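Side-chain contacts in putative branched-chain amino acid ABC transporter (Chromobacterium violaceum, PDB 4PYR), which is a putative lipoprotein of the LppC family with a periplasmic-binding-protein fold, binds glutathione, and may act as an enzyme regulator: residues A[7-12]-A[17-22]; A[37-42]-A[56-61]; A[120-125]-A[198-203]; A[272-277]-A[281-286]. One frame throughout, in Å; residues are numbered along the deposited sequence. Where two conformers were deposited one is given.

Contact 1: residues A[7-12]-A[17-22]; sequences ILPAES and EAAAVV
The end of strand 2-8 runs out through L8 and P9 over the first full turn of helix 16-33, and the two backbones come closest at L8 and A19, and again at E11 and E17, with CA atoms 5.9 Å apart in both places. A19 carries the middle of the contact. Its methyl group points at the strand end and is met from two directions: the carbonyl O of P9 lies 3.3 Å from A19 CB, while P9 CD lies 3.9 Å and L8 CB 4.0 Å from the same A19 CB. A side chain this small lets the helix ride close to the backbone of the turn. L8 then reaches along the helix. With its CG anti to the carbonyl carbon (chi1 -63°), L8 uses CD1 of its two methyls to touch V22 CG1 at 3.9 Å, one helical turn beyond A19; the two side chains cross at about a right angle. Farther along the turn E11 bends at its second torsion and brings OE2 to within 3.9 Å of A20 CB, a loose contact of a carboxylate with an alanine and not a polar bond. Beyond the pair, L15 and L67 pack on P9, and L86 of the glutathione pocket packs on V22. The V22 side chain is about 7 Å from the bound glutathione. This is the opening strand-to-helix connection of a beta-alpha-beta unit, strand 2-8, helix 16-33 and strand 36-42, in the parallel sheet of a periplasmic-binding-protein fold.

Contact 2: residues A[37-42]-A[56-61]; sequences ELYSVD and VADGVN
A Schellman motif closes helix 48-57, with G59 at positive phi as its C-prime residue, and the chain leaving it packs against Y39 of the edge strand 36-42. The motif turns D58 and V60 toward the strand, and the tyrosine ring takes both. V60 CG2 sits near the root of the ring, 3.8 Å from Y39 CB and equally near CG, the two side chains crossing at about a right angle. Farther out, the D58 carboxylate approaches at a slant: OD2 is 3.4 Å from Y39 CE2, D58 CB lies 3.7 Å from the same carbon, and the carboxylate and ring planes stand 39° apart. Y39 reaches both because its CG is anti to the backbone N (chi1 170°), which swings the ring out over the helix end. A55, in the last turns of the helix, touches both Y39 and V60 and adds to the apolar side. The charge of D58 is answered outside the two segments, where its OD2 forms a salt bridge with R3 NH1 on the neighbouring strand 2-8. The contact thus combines apolar packing of V60 on the tyrosine with a carboxylate oxygen beside a ring C-H, and that oxygen is probably held in position by the arginine rather than by the tyrosine.

Contact 3: residues A[120-125]-A[198-203]; sequences DSRAAP and PVYGTS
Hydrogen bonds converge on a single atom here, the hydroxyl of Y200 on strand 199-201. Y200 OH donates to D120 OD2 over 2.6 Å, meeting the carboxylate on its anti side. The same oxygen accepts from R122, which grips it side-on with two nitrogens: NE at 2.9 Å and NH2 at 3.0 Å from Y200 OH, both with the hydroxyl close to the guanidinium plane. Neither N-H points straight at the oxygen, the angle at the hydrogen being 148° for NE. A bend at the second torsion of R122 (chi2 -39°) turns the guanidinium so that its plane stands at 71° to the tyrosine ring.

Packing over the flat guanidinium is the second kind. P198 lies over one face, offset toward the rim, its CG 3.6 Å from R122 NH2, while L113 and M117 of helix 106-119 pack on Y200.

D120 and R122 flank S121, the C-prime residue of the Schellman motif ending that helix, so the tyrosine ties a helix end to a strand far along the chain. Between an acidic acceptor and a cationic donor, the phenol is probably polarised, its proton drawn toward D120 and its oxygen turned to the N-H groups of R122.

Contact 4: residues A[272-277]-A[281-286]; sequences AVRLDG and DLKLGR
R274 lies across K283 on one surface of a two-stranded hairpin, and its side chain can be followed atom by atom. R274 CB begins close to the backbone, 3.6 Å from the carbonyl O of L282. A bend at the second torsion (chi2 -141°) then lays the chain over the neighbouring strand, where R274 CD and NE each lie 4.0 Å from K283 CB. R274 CZ comes to 3.7 Å from K283 CD, which sits above one face of the guanidinium, toward its rim. At the tip R274 NH1 ends 3.2 Å from K283 NZ; both are donors and both groups would normally be charged, so the nearness of these ends is probably unfavourable, and the K283 carbons lying over the guanidinium face probably offset this.

On the other surface L275 and L282 lie side by side and point the same way, L275 CD2 meeting L282 CD1 at 3.9 Å. Helix 245-265 packs against both through D256. The same two residues form the hydrogen-bonded pair of the strands, with L282 N to L275 O at 2.8 Å and L275 N to L282 O at 3.0 Å. Near the turn D281 OD1 lies 3.5 Å from D276 CA and shares a water with the carbonyl of G277, while D276 OD1 makes a salt bridge with R259. With strand axes at 158°, this is an antiparallel beta hairpin at one edge of the mixed sheet, strand 274-277 outermost and strand 280-284 pairing in turn with strand 290-298.

How the contacts relate
Contacts 1 and 2 share one parallel sheet: strands 2-8 and 36-42 are neighbours in it, and the two contacts touch where I7 packs on V41 and A10 meets D42. Contacts 3 and 4 both reach the mixed sheet, contact 3 through strand 199-201, but lie about 25 Å apart between centres. All four are partly buried, yet their chemistry differs. Contact 1 is mainly apolar and has the buried A19 at its middle; contact 2 is small, mixes apolar packing with a carboxylate beside a ring, and lies at a helix end. Contact 3 concentrates its bonds on the hydroxyl of a buried tyrosine. Contact 4 alone uses paired backbone strands, apolar on one surface and charged on the other.

Contact 1: residues A[7-12]-A[17-22]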
loop_
_atom_site.group_PDB
_atom_site.type_symbol
_atom_site.label_atom_id
_atom_site.label_comp_id
_atom_site.label_asym_id
_atom_site.label_seq_id
_atom_site.Cartn_x
_atom_site.Cartn_y
_atom_site.Cartn_z
ATOM N N ILE A 7 2.862 -3.008 -18.642
ATOM C CA ILE A 7 1.593 -3.359 -19.246
ATOM C C ILE A 7 0.489 -2.921 -18.298
ATOM O O ILE A 7 0.133 -3.604 -17.337
ATOM C CB ILE A 7 1.545 -4.900 -19.476
ATOM C CG1 ILE A 7 2.749 -5.265 -20.341
ATOM C CG2 ILE A 7 0.272 -5.268 -20.183
ATOM C CD1 ILE A 7 2.864 -6.710 -20.743
ATOM N N LEU A 8 -0.059 -1.743 -18.600
ATOM C CA LEU A 8 -1.016 -1.070 -17.725
ATOM C C LEU A 8 -2.167 -0.549 -18.573
ATOM O O LEU A 8 -2.047 -0.407 -19.773
ATOM C CB LEU A 8 -0.353 0.051 -16.967
ATOM C CG LEU A 8 0.769 -0.373 -16.010
ATOM C CD1 LEU A 8 1.513 0.815 -15.420
ATOM C CD2 LEU A 8 0.259 -1.287 -14.895
ATOM N N PRO A 9 -3.325 -0.288 -17.935
ATOM C CA PRO A 9 -4.485 0.227 -18.665
ATOM C C PRO A 9 -4.237 1.555 -19.373
ATOM O O PRO A 9 -3.463 2.363 -18.863
ATOM C CB PRO A 9 -5.547 0.389 -17.560
ATOM C CG PRO A 9 -5.128 -0.537 -16.471
ATOM C CD PRO A 9 -3.639 -0.566 -16.520
ATOM N N ALA A 10 -4.878 1.731 -20.529
ATOM C CA ALA A 10 -4.863 2.995 -21.251
ATOM C C ALA A 10 -5.589 4.108 -20.479
ATOM O O ALA A 10 -6.376 3.876 -19.571
ATOM C CB ALA A 10 -5.509 2.822 -22.616
ATOM N N GLU A 11 -5.302 5.338 -20.843
ATOM C CA GLU A 11 -6.018 6.489 -20.251
ATOM C C GLU A 11 -7.550 6.346 -19.985
ATOM O O GLU A 11 -8.008 6.715 -18.902
ATOM C CB GLU A 11 -5.729 7.731 -21.085
ATOM C CG GLU A 11 -4.367 8.346 -20.790
ATOM C CD GLU A 11 -4.407 9.487 -19.776
ATOM O OE1 GLU A 11 -5.512 9.983 -19.464
ATOM O OE2 GLU A 11 -3.321 9.927 -19.331
ATOM N N SER A 12 -8.318 5.785 -20.925
ATOM C CA SER A 12 -9.800 5.737 -20.857
ATOM C C SER A 12 -10.379 4.633 -19.976
ATOM O O SER A 12 -11.601 4.629 -19.710
ATOM C CB SER A 12 -10.361 5.480 -22.225
ATOM O OG SER A 12 -10.076 4.121 -22.556
ATOM N N GLU A 17 -6.218 6.787 -15.191
ATOM C CA GLU A 17 -5.578 7.907 -14.511
ATOM C C GLU A 17 -4.529 7.413 -13.486
ATOM O O GLU A 17 -3.401 7.906 -13.416
ATOM C CB GLU A 17 -6.633 8.794 -13.884
ATOM C CG GLU A 17 -7.798 9.030 -14.830
ATOM C CD GLU A 17 -9.037 8.178 -14.534
ATOM O OE1 GLU A 17 -9.053 6.952 -14.831
ATOM O OE2 GLU A 17 -10.025 8.769 -14.033
ATOM N N ALA A 18 -4.889 6.396 -12.711
ATOM C CA ALA A 18 -3.938 5.744 -11.829
ATOM C C ALA A 18 -2.761 5.124 -12.612
ATOM O O ALA A 18 -1.604 5.192 -12.197
ATOM C CB ALA A 18 -4.663 4.692 -10.992
ATOM N N ALA A 19 -3.074 4.498 -13.733
ATOM C CA ALA A 19 -2.043 3.822 -14.516
ATOM C C ALA A 19 -0.994 4.822 -14.999
ATOM O O ALA A 19 0.193 4.533 -14.911
ATOM C CB ALA A 19 -2.672 3.113 -15.709
ATOM N N ALA A 20 -1.448 6.016 -15.412
ATOM C CA ALA A 20 -0.532 7.037 -15.906
ATOM C C ALA A 20 0.417 7.500 -14.798
ATOM O O ALA A 20 1.597 7.701 -15.050
ATOM C CB ALA A 20 -1.306 8.206 -16.465
ATOM N N VAL A 21 -0.076 7.636 -13.564
ATOM C CA VAL A 21 0.773 8.008 -12.429
ATOM C C VAL A 21 1.779 6.917 -12.077
ATOM O O VAL A 21 2.968 7.203 -11.891
ATOM C CB VAL A 21 -0.103 8.481 -11.219
ATOM C CG1 VAL A 21 0.791 8.880 -10.071
ATOM C CG2 VAL A 21 -1.008 9.679 -11.613
ATOM N N VAL A 22 1.305 5.680 -12.061
ATOM C CA VAL A 22 2.217 4.570 -11.867
ATOM C C VAL A 22 3.304 4.576 -12.939
ATOM O O VAL A 22 4.510 4.436 -12.609
ATOM C CB VAL A 22 1.465 3.257 -11.878
ATOM C CG1 VAL A 22 2.423 2.079 -11.847
ATOM C CG2 VAL A 22 0.479 3.135 -10.704
#

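Contact 2: residues A[37-42]-A[56-61]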
loop_
_atom_site.group_PDB
_atom_site.type_symbol
_atom_site.label_atom_id
_atom_site.label_comp_id
_atom_site.label_asym_id
_atom_site.label_seq_id
_atom_site.Cartn_x
_atom_site.Cartn_y
_atom_site.Cartn_z
ATOM N N GLU A 37 15.695 -1.356 -19.806
ATOM C CA GLU A 37 14.957 -0.735 -20.890
ATOM C C GLU A 37 13.487 -0.969 -20.675
ATOM O O GLU A 37 13.096 -2.032 -20.247
ATOM C CB GLU A 37 15.374 -1.346 -22.216
ATOM C CG GLU A 37 14.751 -0.669 -23.432
ATOM C CD GLU A 37 15.437 -1.047 -24.742
ATOM O OE1 GLU A 37 16.632 -1.443 -24.730
ATOM O OE2 GLU A 37 14.772 -0.938 -25.807
ATOM N N LEU A 38 12.655 0.034 -20.931
ATOM C CA LEU A 38 11.221 -0.128 -20.833
ATOM C C LEU A 38 10.590 -0.428 -22.206
ATOM O O LEU A 38 10.955 0.164 -23.221
ATOM C CB LEU A 38 10.599 1.156 -20.269
ATOM C CG LEU A 38 11.112 1.647 -18.918
ATOM C CD1 LEU A 38 10.349 2.930 -18.478
ATOM C CD2 LEU A 38 10.990 0.620 -17.840
ATOM N N TYR A 39 9.615 -1.321 -22.189
ATOM C CA TYR A 39 8.741 -1.594 -23.336
ATOM C C TYR A 39 7.340 -1.322 -22.826
ATOM O O TYR A 39 6.845 -1.979 -21.929
ATOM C CB TYR A 39 8.932 -3.069 -23.744
ATOM C CG TYR A 39 7.967 -3.622 -24.758
ATOM C CD1 TYR A 39 6.635 -3.902 -24.424
ATOM C CD2 TYR A 39 8.385 -3.909 -26.052
ATOM C CE1 TYR A 39 5.752 -4.440 -25.361
ATOM C CE2 TYR A 39 7.503 -4.448 -26.989
ATOM C CZ TYR A 39 6.195 -4.707 -26.637
ATOM O OH TYR A 39 5.317 -5.248 -27.563
ATOM N N SER A 40 6.714 -0.271 -23.337
ATOM C CA SER A 40 5.455 0.177 -22.753
ATOM C C SER A 40 4.343 -0.125 -23.704
ATOM O O SER A 40 4.405 0.211 -24.875
ATOM C CB SER A 40 5.528 1.689 -22.521
ATOM O OG SER A 40 6.560 1.962 -21.578
ATOM N N VAL A 41 3.315 -0.793 -23.193
ATOM C CA VAL A 41 2.128 -1.012 -23.980
ATOM C C VAL A 41 0.895 -0.888 -23.080
ATOM O O VAL A 41 0.922 -1.194 -21.876
ATOM C CB VAL A 41 2.187 -2.374 -24.675
ATOM C CG1 VAL A 41 2.095 -3.457 -23.640
ATOM C CG2 VAL A 41 1.095 -2.515 -25.730
ATOM N N ASP A 42 -0.164 -0.360 -23.668
ATOM C CA ASP A 42 -1.460 -0.346 -22.990
ATOM C C ASP A 42 -2.179 -1.671 -23.155
ATOM O O ASP A 42 -2.278 -2.144 -24.260
ATOM C CB ASP A 42 -2.367 0.721 -23.579
ATOM C CG ASP A 42 -1.911 2.115 -23.243
ATOM O OD1 ASP A 42 -1.055 2.268 -22.362
ATOM O OD2 ASP A 42 -2.448 3.055 -23.848
ATOM N N VAL A 56 6.486 -10.352 -24.439
ATOM C CA VAL A 56 7.399 -11.484 -24.235
ATOM C C VAL A 56 8.048 -11.923 -25.549
ATOM O O VAL A 56 9.272 -12.130 -25.611
ATOM C CB VAL A 56 6.626 -12.643 -23.583
ATOM C CG1 VAL A 56 7.395 -13.974 -23.665
ATOM C CG2 VAL A 56 6.313 -12.304 -22.147
ATOM N N ALA A 57 7.233 -12.057 -26.596
ATOM C CA ALA A 57 7.734 -12.327 -27.932
ATOM C C ALA A 57 8.756 -11.274 -28.358
ATOM O O ALA A 57 9.664 -11.583 -29.080
ATOM C CB ALA A 57 6.594 -12.416 -28.949
ATOM N N ASP A 58 8.622 -10.029 -27.888
ATOM C CA ASP A 58 9.597 -8.999 -28.238
ATOM C C ASP A 58 10.815 -8.902 -27.300
ATOM O O ASP A 58 11.581 -7.963 -27.409
ATOM C CB ASP A 58 8.926 -7.619 -28.327
ATOM C CG ASP A 58 9.765 -6.628 -29.137
ATOM O OD1 ASP A 58 9.872 -6.788 -30.372
ATOM O OD2 ASP A 58 10.317 -5.684 -28.502
ATOM N N GLY A 59 10.987 -9.827 -26.363
ATOM C CA GLY A 59 12.236 -9.900 -25.604
ATOM C C GLY A 59 12.150 -9.335 -24.198
ATOM O O GLY A 59 13.165 -9.252 -23.501
ATOM N N VAL A 60 10.951 -8.922 -23.776
ATOM C CA VAL A 60 10.712 -8.576 -22.381
ATOM C C VAL A 60 11.078 -9.755 -21.457
ATOM O O VAL A 60 10.710 -10.915 -21.732
ATOM C CB VAL A 60 9.246 -8.112 -22.228
ATOM C CG1 VAL A 60 8.755 -8.124 -20.798
ATOM C CG2 VAL A 60 9.094 -6.743 -22.888
ATOM N N ASN A 61 11.852 -9.495 -20.409
ATOM C CA ASN A 61 12.165 -10.552 -19.439
ATOM C C ASN A 61 11.608 -10.374 -18.030
ATOM O O ASN A 61 11.851 -11.224 -17.176
ATOM C CB ASN A 61 13.661 -10.852 -19.435
ATOM C CG ASN A 61 14.511 -9.608 -19.386
ATOM O OD1 ASN A 61 14.093 -8.605 -18.866
ATOM N ND2 ASN A 61 15.706 -9.672 -19.941
#

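Contact 3: residues A[120-125]-A[198-203]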
loop_
_atom_site.group_PDB
_atom_site.type_symbol
_atom_site.label_atom_id
_atom_site.label_comp_id
_atom_site.label_asym_id
_atom_site.label_seq_id
_atom_site.Cartn_x
_atom_site.Cartn_y
_atom_site.Cartn_z
ATOM N N ASP A 120 4.920 -0.200 21.344
ATOM C CA ASP A 120 4.793 1.004 22.183
ATOM C C ASP A 120 4.118 0.735 23.554
ATOM O O ASP A 120 3.723 1.679 24.233
ATOM C CB ASP A 120 3.960 2.090 21.460
ATOM C CG ASP A 120 4.688 2.803 20.320
ATOM O OD1 ASP A 120 5.900 2.580 20.146
ATOM O OD2 ASP A 120 4.020 3.651 19.612
ATOM N N SER A 121 3.952 -0.535 23.938
ATOM C CA SER A 121 3.415 -0.938 25.246
ATOM C C SER A 121 2.031 -0.406 25.560
ATOM O O SER A 121 1.724 -0.093 26.720
ATOM C CB SER A 121 4.364 -0.569 26.406
ATOM O OG SER A 121 5.604 -1.218 26.286
ATOM N N ARG A 122 1.196 -0.306 24.533
ATOM C CA ARG A 122 -0.202 0.051 24.746
ATOM C C ARG A 122 -0.881 -1.219 25.199
ATOM O O ARG A 122 -0.993 -2.145 24.437
ATOM C CB ARG A 122 -0.847 0.574 23.473
ATOM C CG ARG A 122 -0.107 1.754 22.855
ATOM C CD ARG A 122 0.406 2.716 23.911
ATOM N NE ARG A 122 1.004 3.882 23.269
ATOM C CZ ARG A 122 1.607 4.859 23.921
ATOM N NH1 ARG A 122 1.692 4.832 25.235
ATOM N NH2 ARG A 122 2.133 5.868 23.241
ATOM N N ALA A 123 -1.302 -1.264 26.450
ATOM C CA ALA A 123 -1.874 -2.491 27.015
ATOM C C ALA A 123 -3.384 -2.617 26.824
ATOM O O ALA A 123 -3.924 -3.725 26.824
ATOM C CB ALA A 123 -1.549 -2.575 28.489
ATOM N N ALA A 124 -4.057 -1.492 26.692
ATOM C CA ALA A 124 -5.508 -1.475 26.661
ATOM C C ALA A 124 -5.997 -0.403 25.681
ATOM O O ALA A 124 -6.635 0.563 26.066
ATOM C CB ALA A 124 -6.063 -1.253 28.059
ATOM N N PRO A 125 -5.671 -0.564 24.402
ATOM C CA PRO A 125 -6.135 0.432 23.457
ATOM C C PRO A 125 -7.613 0.257 23.142
ATOM O O PRO A 125 -8.182 -0.825 23.292
ATOM C CB PRO A 125 -5.330 0.130 22.207
ATOM C CG PRO A 125 -5.088 -1.351 22.307
ATOM C CD PRO A 125 -4.837 -1.584 23.748
ATOM N N PRO A 198 -2.622 8.984 23.676
ATOM C CA PRO A 198 -2.013 8.637 22.396
ATOM C C PRO A 198 -3.037 8.143 21.381
ATOM O O PRO A 198 -3.863 7.279 21.706
ATOM C CB PRO A 198 -1.066 7.508 22.773
ATOM C CG PRO A 198 -0.779 7.669 24.209
ATOM C CD PRO A 198 -2.004 8.275 24.807
ATOM N N VAL A 199 -2.988 8.679 20.166
ATOM C CA VAL A 199 -3.907 8.346 19.106
ATOM C C VAL A 199 -3.068 7.912 17.899
ATOM O O VAL A 199 -2.079 8.555 17.554
ATOM C CB VAL A 199 -4.832 9.529 18.741
ATOM C CG1 VAL A 199 -5.753 9.163 17.581
ATOM C CG2 VAL A 199 -5.631 9.947 19.982
ATOM N N TYR A 200 -3.465 6.792 17.300
ATOM C CA TYR A 200 -2.784 6.192 16.187
ATOM C C TYR A 200 -3.706 5.959 15.016
ATOM O O TYR A 200 -4.901 5.696 15.192
ATOM C CB TYR A 200 -2.308 4.808 16.617
ATOM C CG TYR A 200 -1.237 4.781 17.660
ATOM C CD1 TYR A 200 -1.528 4.974 19.016
ATOM C CD2 TYR A 200 0.086 4.532 17.301
ATOM C CE1 TYR A 200 -0.546 4.926 19.972
ATOM C CE2 TYR A 200 1.085 4.429 18.247
ATOM C CZ TYR A 200 0.802 4.638 19.580
ATOM O OH TYR A 200 1.805 4.544 20.551
ATOM N N GLY A 201 -3.174 6.022 13.818
ATOM C CA GLY A 201 -3.909 5.657 12.615
ATOM C C GLY A 201 -2.962 5.077 11.552
ATOM O O GLY A 201 -1.752 5.053 11.712
ATOM N N THR A 202 -3.562 4.661 10.449
ATOM C CA THR A 202 -2.860 4.259 9.267
ATOM C C THR A 202 -2.741 5.441 8.310
ATOM O O THR A 202 -3.123 6.565 8.646
ATOM C CB THR A 202 -3.549 3.080 8.551
ATOM O OG1 THR A 202 -4.836 3.502 8.061
ATOM C CG2 THR A 202 -3.763 1.976 9.489
ATOM N N SER A 203 -2.266 5.190 7.090
ATOM C CA SER A 203 -2.078 6.237 6.120
ATOM C C SER A 203 -3.418 6.804 5.658
ATOM O O SER A 203 -3.414 7.772 4.958
ATOM C CB SER A 203 -1.271 5.730 4.914
ATOM O OG SER A 203 -1.990 4.808 4.121
#

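Contact 4: residues A[272-277]-A[281-286]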
loop_
_atom_site.group_PDB
_atom_site.type_symbol
_atom_site.label_atom_id
_atom_site.label_comp_id
_atom_site.label_asym_id
_atom_site.label_seq_id
_atom_site.Cartn_x
_atom_site.Cartn_y
_atom_site.Cartn_z
ATOM N N ALA A 272 13.993 -14.738 -2.675
ATOM C CA ALA A 272 15.231 -14.119 -2.228
ATOM C C ALA A 272 15.232 -12.594 -2.454
ATOM O O ALA A 272 16.262 -11.950 -2.173
ATOM C CB ALA A 272 16.429 -14.753 -2.934
ATOM N N VAL A 273 14.112 -12.019 -2.911
ATOM C CA VAL A 273 14.057 -10.612 -3.281
ATOM C C VAL A 273 13.510 -9.811 -2.108
ATOM O O VAL A 273 12.432 -10.127 -1.585
ATOM C CB VAL A 273 13.211 -10.373 -4.550
ATOM C CG1 VAL A 273 13.055 -8.883 -4.819
ATOM C CG2 VAL A 273 13.850 -11.039 -5.758
ATOM N N ARG A 274 14.303 -8.834 -1.664
ATOM C CA ARG A 274 13.922 -7.888 -0.639
ATOM C C ARG A 274 14.302 -6.506 -1.162
ATOM O O ARG A 274 15.179 -6.393 -1.998
ATOM C CB ARG A 274 14.673 -8.161 0.652
ATOM C CG ARG A 274 14.493 -9.582 1.192
ATOM C CD ARG A 274 14.367 -9.615 2.703
ATOM N NE ARG A 274 13.984 -10.944 3.199
ATOM C CZ ARG A 274 13.748 -11.243 4.474
ATOM N NH1 ARG A 274 13.858 -10.320 5.419
ATOM N NH2 ARG A 274 13.389 -12.488 4.805
ATOM N N LEU A 275 13.633 -5.462 -0.687
ATOM C CA LEU A 275 13.912 -4.101 -1.154
ATOM C C LEU A 275 13.675 -3.074 -0.053
ATOM O O LEU A 275 12.683 -3.157 0.635
ATOM C CB LEU A 275 12.975 -3.738 -2.316
ATOM C CG LEU A 275 13.300 -2.469 -3.132
ATOM C CD1 LEU A 275 14.538 -2.713 -3.955
ATOM C CD2 LEU A 275 12.157 -1.963 -4.005
ATOM N N ASP A 276 14.588 -2.110 0.066
ATOM C CA ASP A 276 14.352 -0.881 0.846
ATOM C C ASP A 276 13.487 0.068 0.010
ATOM O O ASP A 276 13.967 1.040 -0.604
ATOM C CB ASP A 276 15.673 -0.238 1.337
ATOM C CG ASP A 276 16.600 0.239 0.214
ATOM O OD1 ASP A 276 16.619 -0.370 -0.865
ATOM O OD2 ASP A 276 17.328 1.246 0.418
ATOM N N GLY A 277 12.210 -0.270 -0.070
ATOM C CA GLY A 277 11.310 0.353 -0.986
ATOM C C GLY A 277 11.006 1.779 -0.530
ATOM O O GLY A 277 10.983 2.066 0.673
ATOM N N ASP A 281 9.690 -1.231 3.448
ATOM C CA ASP A 281 10.623 -2.355 3.320
ATOM C C ASP A 281 9.815 -3.533 2.802
ATOM O O ASP A 281 8.768 -3.849 3.352
ATOM C CB ASP A 281 11.297 -2.686 4.651
ATOM C CG ASP A 281 12.526 -1.826 4.933
ATOM O OD1 ASP A 281 13.023 -1.090 4.061
ATOM O OD2 ASP A 281 12.993 -1.931 6.076
ATOM N N LEU A 282 10.273 -4.138 1.713
ATOM C CA LEU A 282 9.531 -5.150 1.005
ATOM C C LEU A 282 10.201 -6.520 1.112
ATOM O O LEU A 282 11.406 -6.650 1.021
ATOM C CB LEU A 282 9.459 -4.801 -0.469
ATOM C CG LEU A 282 8.992 -3.381 -0.761
ATOM C CD1 LEU A 282 8.879 -3.164 -2.238
ATOM C CD2 LEU A 282 7.644 -3.168 -0.134
ATOM N N LYS A 283 9.354 -7.518 1.283
ATOM C CA LYS A 283 9.744 -8.930 1.259
ATOM C C LYS A 283 8.522 -9.787 0.948
ATOM O O LYS A 283 7.380 -9.381 1.211
ATOM C CB LYS A 283 10.402 -9.343 2.573
ATOM C CG LYS A 283 9.489 -9.525 3.772
ATOM C CD LYS A 283 10.280 -10.158 4.934
ATOM C CE LYS A 283 10.787 -9.162 5.960
ATOM N NZ LYS A 283 11.588 -8.050 5.375
ATOM N N LEU A 284 8.754 -10.964 0.372
ATOM C CA LEU A 284 7.645 -11.758 -0.130
ATOM C C LEU A 284 6.946 -12.420 1.045
ATOM O O LEU A 284 7.606 -12.967 1.952
ATOM C CB LEU A 284 8.170 -12.802 -1.116
ATOM C CG LEU A 284 7.299 -13.275 -2.250
ATOM C CD1 LEU A 284 6.703 -12.093 -2.995
ATOM C CD2 LEU A 284 8.080 -14.166 -3.203
ATOM N N GLY A 285 5.618 -12.407 1.001
ATOM C CA GLY A 285 4.750 -13.054 1.999
ATOM C C GLY A 285 3.638 -13.825 1.329
ATOM O O GLY A 285 3.801 -14.367 0.223
ATOM N N ARG A 286 2.500 -13.909 2.012
ATOM C CA ARG A 286 1.377 -14.699 1.530
ATOM C C ARG A 286 0.896 -14.323 0.137
ATOM O O ARG A 286 0.904 -13.151 -0.226
ATOM C CB ARG A 286 0.200 -14.578 2.484
ATOM C CG ARG A 286 -0.229 -13.171 2.840
ATOM C CD ARG A 286 -1.681 -13.175 3.289
ATOM N NE ARG A 286 -2.049 -14.441 3.867
HETATM O O HOH W 1 11.336 -12.048 -0.321
HETATM O O HOH W 2 12.255 1.110 2.861
#